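PDB 4F7A: SusD/RagB family nutrient-binding outer membrane lipoprotein from Bacteroides vulgatus, which probably binds mucin O-glycans at the outer membrane, as a SusD homolog built on a TPR-like helical scaffold. Local coordinates for residues Q19-N24 / K111-A116; D167-Y172 / P191-W196. One frame throughout, in Å; residues are numbered along the deposited sequence.

Contact 1. Residues Q19-N24 / K111-A116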
ATOM      1  N   GLN A  19     -17.156 -20.503 -16.346  1.00 39.97           N
ATOM      2  CA  GLN A  19     -17.295 -19.215 -17.047  1.00 41.11           C
ATOM      3  C   GLN A  19     -18.129 -18.223 -16.228  1.00 39.90           C
ATOM      4  O   GLN A  19     -17.917 -17.004 -16.305  1.00 38.24           O
ATOM      5  CB  GLN A  19     -17.958 -19.397 -18.428  1.00 43.79           C
ATOM      6  CG  GLN A  19     -17.169 -20.251 -19.427  1.00 48.19           C
ATOM      7  CD  GLN A  19     -15.795 -19.671 -19.744  1.00 54.33           C
ATOM      8  OE1 GLN A  19     -15.611 -18.451 -19.789  1.00 52.46           O
ATOM      9  NE2 GLN A  19     -14.824 -20.548 -19.961  1.00 54.70           N
ATOM     10  N   LYS A  20     -19.076 -18.758 -15.454  1.00 38.44           N
ATOM     11  CA  LYS A  20     -19.960 -17.928 -14.638  1.00 38.62           C
ATOM     12  C   LYS A  20     -19.156 -17.226 -13.545  1.00 33.50           C
ATOM     13  O   LYS A  20     -19.230 -16.014 -13.440  1.00 33.64           O
ATOM     14  CB  LYS A  20     -21.119 -18.748 -14.033  1.00 39.95           C
ATOM     15  CG  LYS A  20     -22.254 -17.894 -13.422  1.00 43.39           C
ATOM     16  CD  LYS A  20     -23.440 -18.758 -12.958  1.00 48.52           C
ATOM     17  CE  LYS A  20     -24.311 -18.072 -11.902  1.00 49.74           C
ATOM     18  NZ  LYS A  20     -25.108 -16.947 -12.448  1.00 52.35           N
ATOM     19  N   TYR A  21     -18.366 -17.974 -12.774  1.00 33.19           N
ATOM     20  CA  TYR A  21     -17.713 -17.426 -11.555  1.00 32.81           C
ATOM     21  C   TYR A  21     -16.231 -17.158 -11.609  1.00 32.66           C
ATOM     22  O   TYR A  21     -15.758 -16.146 -11.081  1.00 31.79           O
ATOM     23  CB  TYR A  21     -17.908 -18.373 -10.381  1.00 34.61           C
ATOM     24  CG  TYR A  21     -19.340 -18.659 -10.077  1.00 34.31           C
ATOM     25  CD1 TYR A  21     -20.143 -17.701  -9.459  1.00 35.46           C
ATOM     26  CD2 TYR A  21     -19.905 -19.876 -10.404  1.00 42.17           C
ATOM     27  CE1 TYR A  21     -21.456 -17.948  -9.192  1.00 27.82           C
ATOM     28  CE2 TYR A  21     -21.227 -20.136 -10.149  1.00 39.10           C
ATOM     29  CZ  TYR A  21     -21.993 -19.175  -9.531  1.00 37.27           C
ATOM     30  OH  TYR A  21     -23.298 -19.441  -9.274  1.00 38.52           O
ATOM     31  N   THR A  22     -15.470 -18.062 -12.223  1.00 30.66           N
ATOM     32  CA  THR A  22     -14.023 -18.044 -12.035  0.50 29.42           C
ATOM     33  C   THR A  22     -13.341 -16.886 -12.767  1.00 27.58           C
ATOM     34  O   THR A  22     -12.399 -16.288 -12.236  1.00 27.89           O
ATOM     35  CB  THR A  22     -13.394 -19.430 -12.389  0.50 31.22           C
ATOM     36  OG1 THR A  22     -13.860 -20.408 -11.448  0.50 32.80           O
ATOM     37  CG2 THR A  22     -11.897 -19.375 -12.331  0.50 26.67           C
ATOM     38  N   THR A  23     -13.813 -16.555 -13.965  0.50 26.33           N
ATOM     39  CA  THR A  23     -13.221 -15.468 -14.752  0.50 25.89           C
ATOM     40  C   THR A  23     -13.266 -14.122 -14.026  0.50 25.14           C
ATOM     41  O   THR A  23     -12.312 -13.334 -14.103  0.50 23.59           O
ATOM     42  CB  THR A  23     -13.913 -15.307 -16.136  0.50 28.51           C
ATOM     43  OG1 THR A  23     -13.715 -16.498 -16.918  0.50 30.71           O
ATOM     44  CG2 THR A  23     -13.347 -14.092 -16.884  0.50 29.07           C
ATOM     45  N   ASN A  24     -14.365 -13.848 -13.320  1.00 21.36           N
ATOM     46  CA  ASN A  24     -14.460 -12.615 -12.537  1.00 18.85           C
ATOM     47  C   ASN A  24     -13.320 -12.510 -11.515  1.00 15.47           C
ATOM     48  O   ASN A  24     -12.748 -11.442 -11.318  1.00 15.22           O
ATOM     49  CB  ASN A  24     -15.812 -12.509 -11.776  1.00 17.01           C
ATOM     50  CG  ASN A  24     -17.011 -12.318 -12.701  1.00 20.37           C
ATOM     51  OD1 ASN A  24     -16.897 -11.763 -13.790  1.00 19.92           O
ATOM     52  ND2 ASN A  24     -18.168 -12.793 -12.265  1.00 20.37           N
ATOM     53  N   LYS A 111     -20.915 -20.025  -1.001  1.00 20.41           N
ATOM     54  CA  LYS A 111     -20.660 -19.149   0.138  1.00 20.24           C
ATOM     55  C   LYS A 111     -19.192 -18.775   0.251  1.00 19.92           C
ATOM     56  O   LYS A 111     -18.868 -17.640   0.645  1.00 18.22           O
ATOM     57  CB  LYS A 111     -21.118 -19.805   1.431  1.00 23.64           C
ATOM     58  CG  LYS A 111     -22.628 -19.996   1.509  1.00 25.53           C
ATOM     59  CD  LYS A 111     -23.037 -20.634   2.837  1.00 31.75           C
ATOM     60  CE  LYS A 111     -24.538 -20.869   2.897  1.00 37.28           C
ATOM     61  NZ  LYS A 111     -24.941 -22.080   2.119  1.00 42.61           N
ATOM     62  N   HIS A 112     -18.313 -19.732  -0.063  1.00 16.19           N
ATOM     63  CA  HIS A 112     -16.878 -19.476  -0.106  1.00 17.50           C
ATOM     64  C   HIS A 112     -16.473 -18.448  -1.171  1.00 16.50           C
ATOM     65  O   HIS A 112     -15.641 -17.570  -0.896  1.00 16.04           O
ATOM     66  CB  HIS A 112     -16.060 -20.777  -0.226  1.00 16.49           C
ATOM     67  CG  HIS A 112     -16.355 -21.611  -1.441  1.00 19.22           C
ATOM     68  ND1 HIS A 112     -17.606 -21.706  -2.016  1.00 18.16           N
ATOM     69  CD2 HIS A 112     -15.560 -22.466  -2.136  1.00 20.41           C
ATOM     70  CE1 HIS A 112     -17.563 -22.556  -3.031  1.00 27.61           C
ATOM     71  NE2 HIS A 112     -16.332 -23.026  -3.132  1.00 18.94           N
ATOM     72  N   PHE A 113     -17.058 -18.536  -2.366  1.00 14.87           N
ATOM     73  CA  PHE A 113     -16.751 -17.557  -3.433  1.00 15.35           C
ATOM     74  C   PHE A 113     -17.297 -16.178  -3.086  1.00 15.00           C
ATOM     75  O   PHE A 113     -16.702 -15.154  -3.415  1.00 15.45           O
ATOM     76  CB  PHE A 113     -17.359 -17.993  -4.771  1.00 17.32           C
ATOM     77  CG  PHE A 113     -16.553 -19.060  -5.537  1.00 20.65           C
ATOM     78  CD1 PHE A 113     -15.729 -19.979  -4.878  1.00 19.02           C
ATOM     79  CD2 PHE A 113     -16.717 -19.186  -6.919  1.00 21.30           C
ATOM     80  CE1 PHE A 113     -15.061 -20.965  -5.582  1.00 19.13           C
ATOM     81  CE2 PHE A 113     -16.038 -20.169  -7.643  1.00 23.48           C
ATOM     82  CZ  PHE A 113     -15.207 -21.061  -6.974  1.00 22.58           C
ATOM     83  N   TYR A 114     -18.461 -16.160  -2.439  1.00 16.06           N
ATOM     84  CA  TYR A 114     -19.053 -14.918  -1.900  1.00 15.12           C
ATOM     85  C   TYR A 114     -18.114 -14.273  -0.888  1.00 14.59           C
ATOM     86  O   TYR A 114     -17.744 -13.105  -1.025  1.00 16.02           O
ATOM     87  CB  TYR A 114     -20.407 -15.223  -1.251  1.00 15.67           C
ATOM     88  CG  TYR A 114     -21.041 -14.032  -0.534  1.00 15.27           C
ATOM     89  CD1 TYR A 114     -21.224 -12.805  -1.180  1.00 19.19           C
ATOM     90  CD2 TYR A 114     -21.475 -14.143   0.777  1.00 23.67           C
ATOM     91  CE1 TYR A 114     -21.827 -11.709  -0.503  1.00 23.09           C
ATOM     92  CE2 TYR A 114     -22.063 -13.070   1.447  1.00 19.84           C
ATOM     93  CZ  TYR A 114     -22.220 -11.855   0.809  1.00 23.54           C
ATOM     94  OH  TYR A 114     -22.822 -10.809   1.484  1.00 22.15           O
ATOM     95  N   GLY A 115     -17.671 -15.044   0.094  1.00 15.08           N
ATOM     96  CA  GLY A 115     -16.689 -14.540   1.061  1.00 13.82           C
ATOM     97  C   GLY A 115     -15.425 -13.978   0.422  1.00 14.35           C
ATOM     98  O   GLY A 115     -14.987 -12.877   0.739  1.00 14.38           O
ATOM     99  N   ALA A 116     -14.842 -14.748  -0.491  1.00 13.42           N
ATOM    100  CA  ALA A 116     -13.636 -14.325  -1.191  1.00 13.22           C
ATOM    101  C   ALA A 116     -13.848 -13.036  -2.005  1.00 13.30           C
ATOM    102  O   ALA A 116     -12.986 -12.170  -2.034  1.00 14.30           O
ATOM    103  CB  ALA A 116     -13.130 -15.490  -2.112  1.00 11.23           C
TER
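Helices 15-30 and 111-132 of this TPR-like scaffold meet where the ring of F113 comes up to Y21. The backbones stay well apart, with the CA atoms of Y21 and F113 8.2 Å from each other, and the aromatic ring spans the interval. F113 meets Y21 with the edge of its ring. Its CD2 lies 3.8 Å from CB of Y21, and CE2 is equally near, so that the methylene sits in the ring plane beside the CD2-CE2 bond of the phenyl ring. Both side chains have CG beside the backbone N and anti to the carbonyl carbon (chi1 -57° for Y21 and -80° for F113), and they cross at about a right angle. The Y21 bond from CA starts toward helix 111-132, but the phenol then turns off; over one of its faces lies CG of the preceding K20, 4.0 Å above the plane. T22 makes a looser approach to F113 through OG1 in one of its two conformers. At the other side of the phenylalanine ring, CD1 stands 3.5 Å above the plane of the neighbouring H112 imidazole, over its centre. Y110 adds another ring, meeting both Y21 and F113. Y21 and T22 both lie in the wider pi-type turn at 19-22, and F25 of the same helix adds a third contact to F113, edge-to-face. The result is a buried, apolar aromatic cluster between two helices, part of the alpha-helical SusD/RagB fold.

Contact 2. Residues D167-Y172 / P191-W196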
ATOM      1  N   ASP A 167     -18.127 -14.595   8.082  1.00 17.25           N
ATOM      2  CA  ASP A 167     -19.326 -15.379   8.398  0.50 17.85           C
ATOM      3  C   ASP A 167     -19.602 -16.411   7.298  1.00 18.43           C
ATOM      4  O   ASP A 167     -19.823 -17.591   7.573  1.00 19.87           O
ATOM      5  CB  ASP A 167     -20.541 -14.459   8.547  0.50 17.96           C
ATOM      6  CG  ASP A 167     -20.615 -13.787   9.908  0.50 21.67           C
ATOM      7  OD1 ASP A 167     -19.756 -14.069  10.769  0.50 21.32           O
ATOM      8  OD2 ASP A 167     -21.539 -12.967  10.103  0.50 21.65           O
ATOM      9  N   ALA A 168     -19.601 -15.955   6.048  1.00 17.12           N
ATOM     10  CA  ALA A 168     -19.886 -16.828   4.892  1.00 17.29           C
ATOM     11  C   ALA A 168     -18.883 -17.997   4.800  1.00 17.46           C
ATOM     12  O   ALA A 168     -19.276 -19.148   4.621  1.00 17.84           O
ATOM     13  CB  ALA A 168     -19.882 -16.019   3.595  1.00 15.61           C
ATOM     14  N   LEU A 169     -17.600 -17.692   4.942  1.00 16.64           N
ATOM     15  CA  LEU A 169     -16.554 -18.722   4.833  1.00 16.45           C
ATOM     16  C   LEU A 169     -16.591 -19.689   6.002  1.00 17.40           C
ATOM     17  O   LEU A 169     -16.409 -20.894   5.827  1.00 17.77           O
ATOM     18  CB  LEU A 169     -15.174 -18.078   4.697  1.00 15.35           C
ATOM     19  CG  LEU A 169     -14.887 -17.497   3.311  1.00 17.99           C
ATOM     20  CD1 LEU A 169     -14.051 -16.233   3.384  1.00 12.93           C
ATOM     21  CD2 LEU A 169     -14.254 -18.511   2.379  1.00 14.61           C
ATOM     22  N   ASP A 170     -16.860 -19.173   7.200  1.00 18.14           N
ATOM     23  CA  ASP A 170     -17.018 -20.040   8.373  1.00 18.91           C
ATOM     24  C   ASP A 170     -18.259 -20.941   8.227  1.00 20.71           C
ATOM     25  O   ASP A 170     -18.202 -22.149   8.484  1.00 18.42           O
ATOM     26  CB  ASP A 170     -17.084 -19.192   9.638  1.00 19.55           C
ATOM     27  CG  ASP A 170     -17.327 -20.019  10.875  1.00 23.28           C
ATOM     28  OD1 ASP A 170     -16.499 -20.896  11.156  1.00 17.48           O
ATOM     29  OD2 ASP A 170     -18.350 -19.799  11.541  1.00 24.08           O
ATOM     30  N   THR A 171     -19.379 -20.371   7.787  1.00 20.51           N
ATOM     31  CA  THR A 171     -20.553 -21.193   7.479  1.00 22.20           C
ATOM     32  C   THR A 171     -20.264 -22.262   6.421  1.00 22.03           C
ATOM     33  O   THR A 171     -20.662 -23.429   6.569  1.00 20.84           O
ATOM     34  CB  THR A 171     -21.729 -20.344   7.025  1.00 23.60           C
ATOM     35  OG1 THR A 171     -22.044 -19.436   8.068  1.00 18.24           O
ATOM     36  CG2 THR A 171     -22.973 -21.217   6.744  1.00 23.68           C
ATOM     37  N   TYR A 172     -19.574 -21.870   5.354  1.00 20.08           N
ATOM     38  CA  TYR A 172     -19.217 -22.813   4.297  1.00 20.37           C
ATOM     39  C   TYR A 172     -18.504 -24.013   4.910  1.00 20.18           C
ATOM     40  O   TYR A 172     -18.802 -25.159   4.572  1.00 20.17           O
ATOM     41  CB  TYR A 172     -18.307 -22.126   3.270  1.00 19.63           C
ATOM     42  CG  TYR A 172     -17.594 -23.048   2.305  1.00 19.59           C
ATOM     43  CD1 TYR A 172     -18.205 -23.469   1.130  1.00 18.65           C
ATOM     44  CD2 TYR A 172     -16.288 -23.461   2.555  1.00 21.06           C
ATOM     45  CE1 TYR A 172     -17.540 -24.304   0.230  1.00 21.87           C
ATOM     46  CE2 TYR A 172     -15.617 -24.289   1.670  1.00 22.05           C
ATOM     47  CZ  TYR A 172     -16.245 -24.706   0.511  1.00 21.97           C
ATOM     48  OH  TYR A 172     -15.564 -25.526  -0.350  1.00 22.72           O
ATOM     49  N   PRO A 191      -5.056 -20.841  -0.444  1.00 15.53           N
ATOM     50  CA  PRO A 191      -5.451 -22.103  -1.071  1.00 15.98           C
ATOM     51  C   PRO A 191      -6.611 -22.789  -0.377  1.00 16.37           C
ATOM     52  O   PRO A 191      -7.079 -23.814  -0.864  1.00 18.69           O
ATOM     53  CB  PRO A 191      -4.196 -22.966  -0.927  1.00 18.33           C
ATOM     54  CG  PRO A 191      -3.586 -22.476   0.351  1.00 16.30           C
ATOM     55  CD  PRO A 191      -3.791 -20.977   0.301  1.00 18.19           C
ATOM     56  N   THR A 192      -7.042 -22.250   0.760  1.00 17.30           N
ATOM     57  CA  THR A 192      -8.126 -22.830   1.520  1.00 16.00           C
ATOM     58  C   THR A 192      -9.071 -21.745   2.015  1.00 18.89           C
ATOM     59  O   THR A 192      -8.720 -20.558   2.098  1.00 17.48           O
ATOM     60  CB  THR A 192      -7.632 -23.613   2.762  1.00 17.01           C
ATOM     61  OG1 THR A 192      -7.023 -22.698   3.685  1.00 15.14           O
ATOM     62  CG2 THR A 192      -6.650 -24.734   2.406  1.00 20.24           C
ATOM     63  N   ALA A 193     -10.282 -22.169   2.348  1.00 18.27           N
ATOM     64  CA  ALA A 193     -11.274 -21.270   2.974  1.00 16.64           C
ATOM     65  C   ALA A 193     -10.739 -20.631   4.257  1.00 15.40           C
ATOM     66  O   ALA A 193     -10.859 -19.415   4.448  1.00 14.44           O
ATOM     67  CB  ALA A 193     -12.573 -22.024   3.228  1.00 15.52           C
ATOM     68  N   SER A 194     -10.093 -21.413   5.116  1.00 14.30           N
ATOM     69  CA  SER A 194      -9.463 -20.855   6.311  1.00 13.25           C
ATOM     70  C   SER A 194      -8.447 -19.770   6.001  1.00 15.52           C
ATOM     71  O   SER A 194      -8.374 -18.767   6.723  1.00 14.99           O
ATOM     72  CB  SER A 194      -8.798 -21.935   7.161  1.00 14.06           C
ATOM     73  OG  SER A 194      -9.744 -22.812   7.715  1.00 18.37           O
ATOM     74  N   ARG A 195      -7.668 -19.930   4.931  1.00 14.34           N
ATOM     75  CA  ARG A 195      -6.687 -18.914   4.572  1.00 14.71           C
ATOM     76  C   ARG A 195      -7.306 -17.609   4.093  1.00 14.17           C
ATOM     77  O   ARG A 195      -6.768 -16.537   4.342  1.00 13.48           O
ATOM     78  CB  ARG A 195      -5.690 -19.463   3.549  1.00 16.22           C
ATOM     79  CG  ARG A 195      -4.740 -20.526   4.118  1.00 17.75           C
ATOM     80  CD  ARG A 195      -3.465 -19.934   4.687  1.00 19.05           C
ATOM     81  NE  ARG A 195      -2.578 -19.465   3.625  1.00 16.76           N
ATOM     82  CZ  ARG A 195      -1.731 -20.231   2.942  1.00 18.64           C
ATOM     83  NH1 ARG A 195      -1.595 -21.523   3.212  1.00 16.58           N
ATOM     84  NH2 ARG A 195      -1.001 -19.694   1.987  1.00 17.13           N
ATOM     85  N   TRP A 196      -8.452 -17.689   3.432  1.00 13.34           N
ATOM     86  CA  TRP A 196      -9.220 -16.489   3.099  1.00 12.70           C
ATOM     87  C   TRP A 196      -9.689 -15.747   4.346  1.00 12.86           C
ATOM     88  O   TRP A 196      -9.627 -14.530   4.401  1.00 14.49           O
ATOM     89  CB  TRP A 196     -10.420 -16.840   2.197  1.00 13.07           C
ATOM     90  CG  TRP A 196     -10.047 -16.999   0.757  1.00 14.33           C
ATOM     91  CD1 TRP A 196      -9.799 -18.173   0.105  1.00 18.10           C
ATOM     92  CD2 TRP A 196      -9.870 -15.957  -0.213  1.00 15.11           C
ATOM     93  NE1 TRP A 196      -9.480 -17.926  -1.213  1.00 20.72           N
ATOM     94  CE2 TRP A 196      -9.522 -16.572  -1.433  1.00 16.40           C
ATOM     95  CE3 TRP A 196      -9.965 -14.561  -0.167  1.00 14.42           C
ATOM     96  CZ2 TRP A 196      -9.296 -15.846  -2.596  1.00 15.89           C
ATOM     97  CZ3 TRP A 196      -9.721 -13.831  -1.326  1.00 18.27           C
ATOM     98  CH2 TRP A 196      -9.375 -14.484  -2.526  1.00 15.55           C
TER
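L169 of helix 151-174 illustrates how one branched side chain can serve two residues a turn apart on a neighbouring helix, here A193 and W196. From the backbone its CB heads toward segment 191-196. CG lies anti to the carbonyl carbon and beside the backbone N (chi1 -76°), which sends the fork across the gap between the helices. One prong, CD1, comes 3.9 Å from CB of W196. The other, CD2, lies 4.0 Å from CB of A193 and also passes close to that residue's carbonyl oxygen. The small methyl of A193 is approached from a second side by Y172, one turn further along helix 151-174. Placing CG of Y172 anti to its backbone N (chi1 166°) brings the CD2-CE2 side of the ring to CB of A193, with CD2 at 4.0 Å. The far end of that tyrosine is fixed elsewhere, its OH bonding to the carbonyl oxygen of K178. W196 touches L169 through its CB; the indole itself leads away, to A116 and L120 of helix 111-132. The alanine side of the contact belongs to the first turn of helix 193-210, whose N-cap is T192. This residue accepts the backbone N-H of R195 on OG1 at 3.1 Å, with an N-H...O angle of 151°. Close by, P191 lays its CD 3.4 Å above one face of the R195 guanidinium, over its centre. A capped helix start whose first apolar residues pack against the preceding long helix is the arrangement formed here, part of the helical packing of this TPR-like SusD homolog.

In the fold
Both contacts are locally buried yet sit toward the periphery of the molecule, about equally far out (25 and 24 Å from the chain's centre to theirs), on the same side and about 13 Å apart between centres. Both depend on apolar side chains. Contact 1 is aromatic, ring edge against methylene, whereas contact 2 is mainly aliphatic and adds a polar helix cap outside its apolar patch. They share no helix, yet they touch: the H112 imidazole is sandwiched between the rings of F113 and Y172, while H112 O meets CD2 of L169 and A116 O meets CZ3 of W196. Helix 111-132 thus joins them, packing against helix 15-30 in contact 1 and both helices of contact 2.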